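Local coordinates for putative Lipoprotein (Clostridium perfringens, PDB 5J7R), which is of unknown function but, as a putative lipoprotein with a sporulation and spore germination domain, probably works at the bacterial cell envelope or in spore formation, at residues L84-K89 with A93-S98; A119-I124 with N128-L133; D20-I25 with E53-Y58; P75-D80 with E115-T120. All coordinates share one frame; numbering follows the deposited sequence.

Interaction 1 (L84-K89 with A93-S98); sequences LSFDIK and AIINLS
Strands 84-89 and 93-97 form an antiparallel hairpin, their axes 4.7 Å apart at closest approach and their directions 166° apart, with Ser85-Asn96 and Asp87-Ile94 as hydrogen-bonded pairs and Phe86-Ile95 and Ile88-Ala93 as non-hydrogen-bonded pairs. In the Asp87-Ile94 pair, Ile94 N meets Asp87 O at 2.7 Å, and Asp87 N returns a bond to Ile94 O. At the other end the regular register is disturbed by a classic beta bulge: Leu84 and Ser85 both face Asn96, so Asn96 O receives Leu84 N at 2.8 Å and, weakly, Ser85 N at 3.3 Å.

Asn96 adds a side-chain link to the bulge. With its CG anti to the backbone N (chi1 -175°), the amide stands beside Ser85, and ND2 gives a hydrogen bond to Ser85 OG at 3.2 Å that lies in the amide plane. The other end of this amide, OD1, accepts from Asn136 N, so its rotation is fixed from both ends. On the same face, the Lys89 chain crosses the Ile94 CD1 methyl, modelled 3.3 Å from Lys89 CD, tighter than expected and so doubtful in detail.

The opposite face is apolar and turned to helices 51-65 and 107-121. Ile95 CG1 reaches the edge of the Phe86 ring, 3.7 Å from CE1, the two side chains lying side by side. Ala93 CB approaches the ring obliquely, 3.9 Å from CZ. The hairpin is thus two-sided: the Asn96 amide adds a polar bond beside the bulge, while the Phe86 face gives the helices an apolar surface to pack against.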
loop_
_atom_site.group_PDB
_atom_site.type_symbol
_atom_site.label_atom_id
_atom_site.label_comp_id
_atom_site.label_asym_id
_atom_site.label_seq_id
_atom_site.Cartn_x
_atom_site.Cartn_y
_atom_site.Cartn_z
ATOM N N LEU A 84 4.532 -10.458 16.299
ATOM C CA LEU A 84 5.854 -9.933 16.634
ATOM C C LEU A 84 6.489 -9.270 15.425
ATOM O O LEU A 84 7.070 -8.191 15.537
ATOM C CB LEU A 84 6.753 -11.039 17.181
ATOM C CG LEU A 84 6.259 -11.702 18.474
ATOM C CD1 LEU A 84 7.178 -12.855 18.844
ATOM C CD2 LEU A 84 6.154 -10.711 19.624
ATOM N N SER A 85 6.384 -9.920 14.273
ATOM C CA SER A 85 6.929 -9.368 13.039
ATOM C C SER A 85 6.371 -10.103 11.826
ATOM O O SER A 85 5.920 -11.246 11.929
ATOM C CB SER A 85 8.457 -9.454 13.003
ATOM O OG SER A 85 8.895 -10.799 12.971
ATOM N N PHE A 86 6.420 -9.428 10.684
ATOM C CA PHE A 86 5.958 -9.987 9.439
ATOM C C PHE A 86 6.958 -9.594 8.363
ATOM O O PHE A 86 7.238 -8.411 8.193
ATOM C CB PHE A 86 4.562 -9.480 9.108
ATOM C CG PHE A 86 4.012 -10.056 7.850
ATOM C CD1 PHE A 86 3.399 -11.301 7.833
ATOM C CD2 PHE A 86 4.128 -9.366 6.671
ATOM C CE1 PHE A 86 2.902 -11.828 6.642
ATOM C CE2 PHE A 86 3.648 -9.892 5.486
ATOM C CZ PHE A 86 3.037 -11.117 5.465
ATOM N N ASP A 87 7.502 -10.579 7.651
ATOM C CA ASP A 87 8.495 -10.331 6.616
ATOM C C ASP A 87 8.251 -11.237 5.418
ATOM O O ASP A 87 7.774 -12.344 5.572
ATOM C CB ASP A 87 9.906 -10.576 7.180
ATOM C CG ASP A 87 10.286 -9.589 8.298
ATOM O OD1 ASP A 87 10.285 -8.347 8.081
ATOM O OD2 ASP A 87 10.669 -10.057 9.386
ATOM N N ILE A 88 8.577 -10.748 4.225
ATOM C CA ILE A 88 8.416 -11.514 2.987
ATOM C C ILE A 88 9.785 -11.815 2.375
ATOM O O ILE A 88 10.465 -10.917 1.892
ATOM C CB ILE A 88 7.541 -10.757 1.956
ATOM C CG1 ILE A 88 6.109 -10.594 2.493
ATOM C CG2 ILE A 88 7.494 -11.509 0.629
ATOM C CD1 ILE A 88 5.214 -9.717 1.638
ATOM N N LYS A 89 10.190 -13.079 2.438
ATOM C CA LYS A 89 11.458 -13.522 1.856
ATOM C C LYS A 89 11.137 -14.273 0.585
ATOM O O LYS A 89 10.679 -15.414 0.637
ATOM C CB LYS A 89 12.247 -14.388 2.828
ATOM C CG LYS A 89 12.781 -13.558 3.991
ATOM C CD LYS A 89 13.726 -14.341 4.900
ATOM C CE LYS A 89 14.166 -13.574 6.135
ATOM N NZ LYS A 89 14.933 -14.418 7.088
ATOM N N ALA A 93 6.008 -15.877 3.243
ATOM C CA ALA A 93 5.611 -14.911 4.248
ATOM C C ALA A 93 5.983 -15.473 5.615
ATOM O O ALA A 93 5.427 -16.480 6.048
ATOM C CB ALA A 93 4.123 -14.653 4.172
ATOM N N ILE A 94 6.947 -14.831 6.273
ATOM C CA ILE A 94 7.404 -15.248 7.591
ATOM C C ILE A 94 6.511 -14.545 8.591
ATOM O O ILE A 94 6.663 -13.346 8.841
ATOM C CB ILE A 94 8.854 -14.833 7.864
ATOM C CG1 ILE A 94 9.775 -15.399 6.829
ATOM C CG2 ILE A 94 9.355 -15.420 9.161
ATOM C CD1 ILE A 94 11.120 -14.736 6.862
ATOM N N ILE A 95 5.590 -15.300 9.168
ATOM C CA ILE A 95 4.644 -14.772 10.133
ATOM C C ILE A 95 5.132 -15.168 11.509
ATOM O O ILE A 95 4.993 -16.316 11.920
ATOM C CB ILE A 95 3.232 -15.326 9.871
ATOM C CG1 ILE A 95 2.832 -15.051 8.420
ATOM C CG2 ILE A 95 2.239 -14.721 10.853
ATOM C CD1 ILE A 95 1.539 -15.704 7.989
ATOM N N ASN A 96 5.676 -14.192 12.227
ATOM C CA ASN A 96 6.223 -14.411 13.548
ATOM C C ASN A 96 5.221 -14.025 14.626
ATOM O O ASN A 96 4.954 -12.847 14.839
ATOM C CB ASN A 96 7.504 -13.599 13.681
ATOM C CG ASN A 96 8.226 -13.858 14.976
ATOM O OD1 ASN A 96 8.037 -14.900 15.618
ATOM N ND2 ASN A 96 9.089 -12.931 15.358
ATOM N N LEU A 97 4.705 -15.031 15.329
ATOM C CA LEU A 97 3.695 -14.834 16.374
ATOM C C LEU A 97 4.275 -15.029 17.761
ATOM O O LEU A 97 5.382 -15.528 17.910
ATOM C CB LEU A 97 2.544 -15.827 16.165
ATOM C CG LEU A 97 1.881 -15.810 14.776
ATOM C CD1 LEU A 97 0.877 -16.941 14.653
ATOM C CD2 LEU A 97 1.223 -14.468 14.469
ATOM N N SER A 98 3.518 -14.616 18.772
ATOM C CA SER A 98 3.929 -14.766 20.166
ATOM C C SER A 98 3.523 -16.154 20.664
ATOM O O SER A 98 2.826 -16.903 19.962
ATOM C CB SER A 98 3.271 -13.696 21.035
ATOM O OG SER A 98 1.857 -13.803 21.000
#

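Interaction 2 (A119-I124 with N128-L133); sequences ATITQI and NKINIL
Thr120 O, near the end of helix 107-121, is gripped by one residue twice: Gln123 NE2 donates to it at 3.0 Å in the carbonyl plane, on a lone pair, while the Gln123 backbone N adds a weak bond at 3.5 Å. The same NE2 also bonds Ser28 O of a second subunit, so the glutamine side chain ties the helix end to the interface. This is the helix-to-strand connection of a beta-alpha-beta unit, in which helix 107-121 connects two parallel neighbours of the sheet, strands 92-97 and 129-134. The helix runs out into a type I turn from Ile121 to Ile124, where Ile124 N bonds Ile121 O at 3.0 Å, and the chain then comes back into strand 129-134.

Between the segments themselves the contact is sparse and apolar. The methyl CG2 of Thr122 lies 4.3 Å from Asn128 O, a loose approach at the more open margin, whereas Thr122 OG1 turns back to its own helix and bonds Ile118 O.

Further in, Ile121 faces Ile130 among buried residues, with Ile127 and Ala93 also beside Ile121. Ile130 holds CG1 between its backbone N and carbonyl carbon (chi1 70°), which leaves CG2 for the helix end while CD1 packs on Ile117 and Ile118. The two isoleucines therefore meet through their shorter branches, Ile121 CG2 to Ile130 CG2, at 4.2 Å.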
loop_
_atom_site.group_PDB
_atom_site.type_symbol
_atom_site.label_atom_id
_atom_site.label_comp_id
_atom_site.label_asym_id
_atom_site.label_seq_id
_atom_site.Cartn_x
_atom_site.Cartn_y
_atom_site.Cartn_z
ATOM N N ALA A 119 -5.209 -18.734 2.907
ATOM C CA ALA A 119 -6.173 -18.137 1.993
ATOM C C ALA A 119 -6.134 -16.614 2.090
ATOM O O ALA A 119 -6.283 -15.925 1.087
ATOM C CB ALA A 119 -7.569 -18.645 2.281
ATOM N N THR A 120 -5.927 -16.103 3.299
ATOM C CA THR A 120 -5.889 -14.658 3.508
ATOM C C THR A 120 -4.603 -14.050 2.957
ATOM O O THR A 120 -4.653 -13.101 2.180
ATOM C CB THR A 120 -6.015 -14.314 4.994
ATOM O OG1 THR A 120 -7.223 -14.893 5.513
ATOM C CG2 THR A 120 -6.034 -12.800 5.208
ATOM N N ILE A 121 -3.469 -14.618 3.345
ATOM C CA ILE A 121 -2.162 -14.135 2.907
ATOM C C ILE A 121 -1.840 -14.337 1.430
ATOM O O ILE A 121 -1.290 -13.433 0.804
ATOM C CB ILE A 121 -1.027 -14.704 3.786
ATOM C CG1 ILE A 121 -1.122 -14.118 5.189
ATOM C CG2 ILE A 121 0.341 -14.349 3.225
ATOM C CD1 ILE A 121 -0.944 -12.603 5.256
ATOM N N THR A 122 -2.202 -15.485 0.859
ATOM C CA THR A 122 -1.920 -15.738 -0.564
ATOM C C THR A 122 -2.682 -14.818 -1.515
ATOM O O THR A 122 -2.539 -14.926 -2.731
ATOM C CB THR A 122 -2.108 -17.212 -0.949
ATOM O OG1 THR A 122 -3.440 -17.631 -0.622
ATOM C CG2 THR A 122 -1.100 -18.074 -0.218
ATOM N N GLN A 123 -3.513 -13.930 -0.971
ATOM C CA GLN A 123 -4.201 -12.936 -1.793
ATOM C C GLN A 123 -3.135 -11.979 -2.324
ATOM O O GLN A 123 -3.323 -11.354 -3.355
ATOM C CB GLN A 123 -5.252 -12.152 -0.996
ATOM C CG GLN A 123 -6.598 -12.832 -0.857
ATOM C CD GLN A 123 -7.591 -12.086 0.047
ATOM O OE1 GLN A 123 -8.752 -11.884 -0.327
ATOM N NE2 GLN A 123 -7.151 -11.679 1.225
ATOM N N ILE A 124 -2.040 -11.835 -1.580
ATOM C CA ILE A 124 -0.929 -10.980 -1.993
ATOM C C ILE A 124 -0.193 -11.852 -3.018
ATOM O O ILE A 124 0.416 -12.845 -2.629
ATOM C CB ILE A 124 -0.046 -10.598 -0.793
ATOM C CG1 ILE A 124 -0.869 -9.787 0.220
ATOM C CG2 ILE A 124 1.146 -9.776 -1.261
ATOM C CD1 ILE A 124 -0.152 -9.467 1.516
ATOM N N ASN A 128 3.278 -17.260 -1.992
ATOM C CA ASN A 128 2.787 -18.593 -2.347
ATOM C C ASN A 128 2.861 -19.564 -1.162
ATOM O O ASN A 128 2.189 -20.593 -1.173
ATOM C CB ASN A 128 3.571 -19.161 -3.532
ATOM C CG ASN A 128 3.347 -18.372 -4.814
ATOM O OD1 ASN A 128 2.285 -17.771 -5.024
ATOM N ND2 ASN A 128 4.341 -18.391 -5.693
ATOM N N LYS A 129 3.670 -19.238 -0.153
ATOM C CA LYS A 129 3.818 -20.079 1.033
ATOM C C LYS A 129 3.956 -19.232 2.289
ATOM O O LYS A 129 4.246 -18.031 2.216
ATOM C CB LYS A 129 5.060 -20.958 0.908
ATOM C CG LYS A 129 5.056 -21.873 -0.297
ATOM C CD LYS A 129 6.273 -22.778 -0.319
ATOM C CE LYS A 129 6.188 -23.716 -1.513
ATOM N NZ LYS A 129 7.372 -24.603 -1.685
ATOM N N ILE A 130 3.731 -19.857 3.443
ATOM C CA ILE A 130 3.870 -19.170 4.724
ATOM C C ILE A 130 4.762 -20.006 5.629
ATOM O O ILE A 130 4.807 -21.228 5.533
ATOM C CB ILE A 130 2.522 -18.879 5.427
ATOM C CG1 ILE A 130 1.863 -20.166 5.942
ATOM C CG2 ILE A 130 1.602 -18.100 4.488
ATOM C CD1 ILE A 130 0.586 -19.933 6.721
ATOM N N ASN A 131 5.486 -19.316 6.490
ATOM C CA ASN A 131 6.369 -19.929 7.439
ATOM C C ASN A 131 6.011 -19.288 8.767
ATOM O O ASN A 131 6.331 -18.127 9.008
ATOM C CB ASN A 131 7.825 -19.653 7.060
ATOM C CG ASN A 131 8.821 -20.324 7.990
ATOM O OD1 ASN A 131 8.486 -21.239 8.735
ATOM N ND2 ASN A 131 10.060 -19.875 7.934
ATOM N N ILE A 132 5.315 -20.037 9.614
ATOM C CA ILE A 132 4.907 -19.539 10.921
ATOM C C ILE A 132 6.002 -19.808 11.937
ATOM O O ILE A 132 6.531 -20.904 12.000
ATOM C CB ILE A 132 3.583 -20.170 11.387
ATOM C CG1 ILE A 132 2.480 -19.835 10.373
ATOM C CG2 ILE A 132 3.230 -19.662 12.785
ATOM C CD1 ILE A 132 1.128 -20.452 10.647
ATOM N N LEU A 133 6.329 -18.782 12.713
ATOM C CA LEU A 133 7.340 -18.854 13.756
ATOM C C LEU A 133 6.695 -18.349 15.020
ATOM O O LEU A 133 5.731 -17.588 14.974
ATOM C CB LEU A 133 8.543 -17.945 13.459
ATOM C CG LEU A 133 9.342 -18.071 12.177
ATOM C CD1 LEU A 133 10.500 -17.082 12.196
ATOM C CD2 LEU A 133 9.855 -19.472 11.967
#

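Interaction 3 (D20-I25 with E53-Y58); sequences DLIGDI and EILGQY
Leu21 and Ile22, in the bend just before strand 24-32, pack on Leu55 of helix 51-65, and both contacts are purely apolar. Leu21 CD1 meets Leu55 CD2 at 3.4 Å, shorter than usual for two methyls, so its exact length is best not pressed; the two side chains cross at about a right angle. Ile22 meets the same leucine nearer the backbone, its terminal CD1 resting 4.1 Å from Leu55 CB. In Leu55, CG anti to the backbone N (chi1 -179°) carries the side chain out from the helix, and chi2 of 59° sets CD2 at Leu21, so one helix residue serves two consecutive loop residues. The nearest pair of CA atoms, Ile22 and Leu55, is 8.4 Å apart; only side chains bridge the segments.

Polar bonds hold the surroundings in place. Ile22 N bonds one carboxylate oxygen of Asp52, in the first turn of the same helix, and Leu21 N makes a weak bond to the other. The helix itself is regular, with Gln57 N bonded to Glu53 O at 2.9 Å and Tyr58 N to Ile54 O at 3.0 Å.

Other subunits complete the setting. Leu21 packs on Ile25 of a second subunit and Leu55 on Val49 of that subunit, while this chain's own Asp24 and Ile25 pair in a parallel beta ladder with a third subunit. The contact thus depends on shape and exclusion of water, in part by neighbouring subunits; the Asp52 bonds are consistent with a bend held so that both side chains turn to Leu55.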
loop_
_atom_site.group_PDB
_atom_site.type_symbol
_atom_site.label_atom_id
_atom_site.label_comp_id
_atom_site.label_asym_id
_atom_site.label_seq_id
_atom_site.Cartn_x
_atom_site.Cartn_y
_atom_site.Cartn_z
ATOM N N ASP A 20 3.929 -7.554 -7.724
ATOM C CA ASP A 20 3.749 -7.088 -6.357
ATOM C C ASP A 20 2.526 -6.207 -6.347
ATOM O O ASP A 20 2.359 -5.379 -7.221
ATOM C CB ASP A 20 4.967 -6.327 -5.815
ATOM C CG ASP A 20 6.146 -7.241 -5.523
ATOM O OD1 ASP A 20 6.106 -8.438 -5.928
ATOM O OD2 ASP A 20 7.105 -6.764 -4.872
ATOM N N LEU A 21 1.688 -6.385 -5.337
ATOM C CA LEU A 21 0.441 -5.658 -5.225
ATOM C C LEU A 21 0.636 -4.141 -5.082
ATOM O O LEU A 21 0.062 -3.372 -5.859
ATOM C CB LEU A 21 -0.371 -6.257 -4.083
ATOM C CG LEU A 21 -1.865 -6.029 -4.101
ATOM C CD1 LEU A 21 -2.455 -6.769 -2.916
ATOM C CD2 LEU A 21 -2.261 -4.568 -4.101
ATOM N N ILE A 22 1.426 -3.725 -4.090
ATOM C CA ILE A 22 1.717 -2.298 -3.857
ATOM C C ILE A 22 3.181 -1.933 -4.188
ATOM O O ILE A 22 3.446 -0.856 -4.683
ATOM C CB ILE A 22 1.448 -1.877 -2.395
ATOM C CG1 ILE A 22 0.048 -2.334 -1.948
ATOM C CG2 ILE A 22 1.626 -0.365 -2.252
ATOM C CD1 ILE A 22 -0.238 -2.136 -0.472
ATOM N N GLY A 23 4.125 -2.821 -3.881
ATOM C CA GLY A 23 5.555 -2.577 -4.152
ATOM C C GLY A 23 6.217 -1.645 -3.146
ATOM O O GLY A 23 5.569 -1.156 -2.229
ATOM N N ASP A 24 7.521 -1.415 -3.311
ATOM C CA ASP A 24 8.282 -0.565 -2.388
ATOM C C ASP A 24 7.956 0.916 -2.542
ATOM O O ASP A 24 7.691 1.370 -3.644
ATOM C CB ASP A 24 9.801 -0.757 -2.592
ATOM C CG ASP A 24 10.281 -2.163 -2.251
ATOM O OD1 ASP A 24 9.522 -2.946 -1.642
ATOM O OD2 ASP A 24 11.444 -2.483 -2.602
ATOM N N ILE A 25 7.967 1.651 -1.426
ATOM C CA ILE A 25 7.743 3.102 -1.441
ATOM C C ILE A 25 8.905 3.713 -0.654
ATOM O O ILE A 25 9.049 3.484 0.535
ATOM C CB ILE A 25 6.398 3.551 -0.832
ATOM C CG1 ILE A 25 5.249 2.705 -1.400
ATOM C CG2 ILE A 25 6.206 5.057 -1.040
ATOM C CD1 ILE A 25 3.890 3.015 -0.819
ATOM N N GLU A 53 4.507 -6.083 2.534
ATOM C CA GLU A 53 4.729 -6.439 3.941
ATOM C C GLU A 53 3.787 -5.678 4.833
ATOM O O GLU A 53 3.253 -6.258 5.772
ATOM C CB GLU A 53 6.160 -6.230 4.402
ATOM C CG GLU A 53 7.136 -7.177 3.740
ATOM C CD GLU A 53 8.545 -7.107 4.323
ATOM O OE1 GLU A 53 9.347 -8.050 4.100
ATOM O OE2 GLU A 53 8.852 -6.121 5.021
ATOM N N ILE A 54 3.577 -4.392 4.564
ATOM C CA ILE A 54 2.636 -3.645 5.420
ATOM C C ILE A 54 1.209 -4.153 5.235
ATOM O O ILE A 54 0.481 -4.196 6.194
ATOM C CB ILE A 54 2.712 -2.096 5.449
ATOM C CG1 ILE A 54 2.208 -1.443 4.178
ATOM C CG2 ILE A 54 4.115 -1.683 5.824
ATOM C CD1 ILE A 54 2.086 0.060 4.323
ATOM N N LEU A 55 0.830 -4.530 4.012
ATOM C CA LEU A 55 -0.514 -5.058 3.748
ATOM C C LEU A 55 -0.681 -6.414 4.429
ATOM O O LEU A 55 -1.674 -6.648 5.122
ATOM C CB LEU A 55 -0.766 -5.200 2.253
ATOM C CG LEU A 55 -2.144 -5.716 1.836
ATOM C CD1 LEU A 55 -3.256 -4.808 2.343
ATOM C CD2 LEU A 55 -2.199 -5.825 0.327
ATOM N N GLY A 56 0.291 -7.297 4.231
ATOM C CA GLY A 56 0.270 -8.617 4.846
ATOM C C GLY A 56 0.189 -8.500 6.355
ATOM O O GLY A 56 -0.575 -9.202 7.016
ATOM N N GLN A 57 0.973 -7.587 6.897
ATOM C CA GLN A 57 0.993 -7.368 8.331
ATOM C C GLN A 57 -0.388 -6.934 8.818
ATOM O O GLN A 57 -0.849 -7.390 9.847
ATOM C CB GLN A 57 2.084 -6.358 8.687
ATOM C CG GLN A 57 2.150 -5.976 10.141
ATOM C CD GLN A 57 3.400 -5.173 10.471
ATOM O OE1 GLN A 57 4.485 -5.429 9.938
ATOM N NE2 GLN A 57 3.271 -4.245 11.406
ATOM N N TYR A 58 -1.032 -6.044 8.068
ATOM C CA TYR A 58 -2.354 -5.559 8.408
ATOM C C TYR A 58 -3.369 -6.719 8.393
ATOM O O TYR A 58 -4.176 -6.850 9.314
ATOM C CB TYR A 58 -2.782 -4.473 7.420
ATOM C CG TYR A 58 -4.090 -3.828 7.748
ATOM C CD1 TYR A 58 -4.149 -2.740 8.613
ATOM C CD2 TYR A 58 -5.273 -4.304 7.203
ATOM C CE1 TYR A 58 -5.348 -2.131 8.923
ATOM C CE2 TYR A 58 -6.489 -3.706 7.518
ATOM C CZ TYR A 58 -6.518 -2.624 8.371
ATOM O OH TYR A 58 -7.701 -2.021 8.682
#

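Interaction 4 (P75-D80 with E115-T120); sequences PILPKD and EGIIAT
Ile76 and Leu77, in the long loop between helix 51-65 and strand 83-89, pack on residues 115-120 of helix 107-121 by van der Waals contacts, while hydrogen bonds from the loop are made at earlier turns of that helix. Ile76 packs with the tip of its longer branch. Its CD1 lies 4.1 Å from Ile117 CG1 and 4.2 Å from Gly116 C; because Gly116 has no side chain, the methyl can settle directly against the helix backbone. That reach depends on a CG1 held in the crowded position between the backbone N and carbonyl carbon (chi1 60°), with CD1 extended beyond it. Leu77 adds a looser touch at the far end of the same isoleucine, its CD2 standing 4.3 Å from Ile117 CD1. Ile117 thus offers CG1 to one loop residue and CD1 to the next.

Within the helix, Gly116 O accepts two hydrogen bonds from a single residue: Thr120 N at 3.0 Å and Thr120 OG1 at 2.6 Å, reaching it from opposite faces of the carbonyl plane. Thr120 OG1 in turn takes the backbone N of Tyr30 from a second subunit, so the hydroxyl bridges the helix backbone and that subunit. On the loop side, Ile76 O bonds Thr113 OG1 and Pro75 O bonds Lys109 NZ, pinning the backbone along the same helix.

The loop bridges two helices: Ile76 also touches Leu63 and Leu77 touches Ile64 of helix 51-65, while Ile117 continues inward to Ile132 on strand 129-134.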
loop_
_atom_site.group_PDB
_atom_site.type_symbol
_atom_site.label_atom_id
_atom_site.label_comp_id
_atom_site.label_asym_id
_atom_site.label_seq_id
_atom_site.Cartn_x
_atom_site.Cartn_y
_atom_site.Cartn_z
ATOM N N PRO A 75 -13.256 -17.390 15.369
ATOM C CA PRO A 75 -11.845 -17.014 15.222
ATOM C C PRO A 75 -10.939 -18.205 14.871
ATOM O O PRO A 75 -11.302 -19.367 15.125
ATOM C CB PRO A 75 -11.477 -16.462 16.607
ATOM C CG PRO A 75 -12.493 -17.035 17.538
ATOM C CD PRO A 75 -13.749 -17.134 16.735
ATOM N N ILE A 76 -9.790 -17.893 14.277
ATOM C CA ILE A 76 -8.788 -18.892 13.879
ATOM C C ILE A 76 -7.512 -18.851 14.732
ATOM O O ILE A 76 -6.710 -19.782 14.677
ATOM C CB ILE A 76 -8.425 -18.796 12.377
ATOM C CG1 ILE A 76 -7.855 -17.421 12.014
ATOM C CG2 ILE A 76 -9.658 -19.099 11.537
ATOM C CD1 ILE A 76 -7.376 -17.334 10.584
ATOM N N LEU A 77 -7.332 -17.777 15.496
ATOM C CA LEU A 77 -6.186 -17.611 16.395
ATOM C C LEU A 77 -6.687 -17.011 17.699
ATOM O O LEU A 77 -7.685 -16.296 17.690
ATOM C CB LEU A 77 -5.133 -16.665 15.797
ATOM C CG LEU A 77 -4.329 -17.109 14.572
ATOM C CD1 LEU A 77 -3.526 -15.951 14.004
ATOM C CD2 LEU A 77 -3.424 -18.286 14.918
ATOM N N PRO A 78 -6.015 -17.309 18.829
ATOM C CA PRO A 78 -6.424 -16.718 20.110
ATOM C C PRO A 78 -6.388 -15.186 20.069
ATOM O O PRO A 78 -5.514 -14.605 19.421
ATOM C CB PRO A 78 -5.379 -17.250 21.085
ATOM C CG PRO A 78 -4.982 -18.556 20.503
ATOM C CD PRO A 78 -4.971 -18.329 19.021
ATOM N N LYS A 79 -7.330 -14.550 20.758
ATOM C CA LYS A 79 -7.430 -13.090 20.766
ATOM C C LYS A 79 -6.203 -12.393 21.365
ATOM O O LYS A 79 -5.811 -11.321 20.901
ATOM C CB LYS A 79 -8.733 -12.642 21.430
ATOM C CG LYS A 79 -8.957 -11.132 21.284
ATOM C CD LYS A 79 -10.427 -10.776 21.066
ATOM C CE LYS A 79 -10.700 -9.295 21.173
ATOM N NZ LYS A 79 -12.153 -8.982 21.081
ATOM N N ASP A 80 -5.601 -13.017 22.379
ATOM C CA ASP A 80 -4.403 -12.454 23.028
ATOM C C ASP A 80 -3.109 -12.632 22.199
ATOM O O ASP A 80 -2.055 -12.135 22.599
ATOM C CB ASP A 80 -4.220 -12.969 24.474
ATOM C CG ASP A 80 -4.137 -14.487 24.574
ATOM O OD1 ASP A 80 -4.274 -15.190 23.552
ATOM O OD2 ASP A 80 -3.957 -14.978 25.711
ATOM N N GLU A 115 -5.496 -23.089 6.929
ATOM C CA GLU A 115 -6.105 -22.786 5.632
ATOM C C GLU A 115 -6.574 -21.324 5.579
ATOM O O GLU A 115 -6.504 -20.693 4.526
ATOM C CB GLU A 115 -7.267 -23.730 5.312
ATOM C CG GLU A 115 -6.839 -25.166 5.038
ATOM C CD GLU A 115 -7.997 -26.107 4.717
ATOM O OE1 GLU A 115 -9.153 -25.710 4.925
ATOM O OE2 GLU A 115 -7.755 -27.256 4.277
ATOM N N GLY A 116 -7.043 -20.799 6.715
ATOM C CA GLY A 116 -7.509 -19.408 6.807
ATOM C C GLY A 116 -6.380 -18.390 6.655
ATOM O O GLY A 116 -6.535 -17.379 5.979
ATOM N N ILE A 117 -5.244 -18.676 7.280
ATOM C CA ILE A 117 -4.076 -17.816 7.188
ATOM C C ILE A 117 -3.578 -17.821 5.731
ATOM O O ILE A 117 -3.356 -16.766 5.149
ATOM C CB ILE A 117 -2.972 -18.256 8.171
ATOM C CG1 ILE A 117 -3.481 -18.096 9.607
ATOM C CG2 ILE A 117 -1.716 -17.404 8.001
ATOM C CD1 ILE A 117 -2.568 -18.676 10.672
ATOM N N ILE A 118 -3.443 -19.008 5.152
ATOM C CA ILE A 118 -2.985 -19.154 3.764
ATOM C C ILE A 118 -3.914 -18.481 2.779
ATOM O O ILE A 118 -3.463 -17.731 1.918
ATOM C CB ILE A 118 -2.800 -20.636 3.382
ATOM C CG1 ILE A 118 -1.582 -21.186 4.128
ATOM C CG2 ILE A 118 -2.574 -20.796 1.876
ATOM C CD1 ILE A 118 -1.317 -22.659 3.903
ATOM N N ALA A 119 -5.209 -18.734 2.907
ATOM C CA ALA A 119 -6.173 -18.137 1.993
ATOM C C ALA A 119 -6.134 -16.614 2.090
ATOM O O ALA A 119 -6.283 -15.925 1.087
ATOM C CB ALA A 119 -7.569 -18.645 2.281
ATOM N N THR A 120 -5.927 -16.103 3.299
ATOM C CA THR A 120 -5.889 -14.658 3.508
ATOM C C THR A 120 -4.603 -14.050 2.957
ATOM O O THR A 120 -4.653 -13.101 2.180
ATOM C CB THR A 120 -6.015 -14.314 4.994
ATOM O OG1 THR A 120 -7.223 -14.893 5.513
ATOM C CG2 THR A 120 -6.034 -12.800 5.208
#

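Interactions 1, 2 and 4 lie on one three-stranded sheet and the helices that pack on it; interaction 3 adds the N-terminal segment to one of those helices, 51-65, whose Glu53 OE1 binds Ile88 N. Interaction 1 lays down the hairpin by main-chain bonding, and its strand 92-97 runs beside strand 129-134 of interaction 2, which Ala93 O and Asn131 N help join. Interactions 2 and 4 share helix 107-121 and residues Ala119 and Thr120, but at different turns: one meets the sheet, the other a loop. Interactions 3 and 4 are buried, apolar contacts on opposite sides of the chain's centre, whereas 1 and 2 are partly open. Interactions 2, 3 and 4 all adjoin the second subunit.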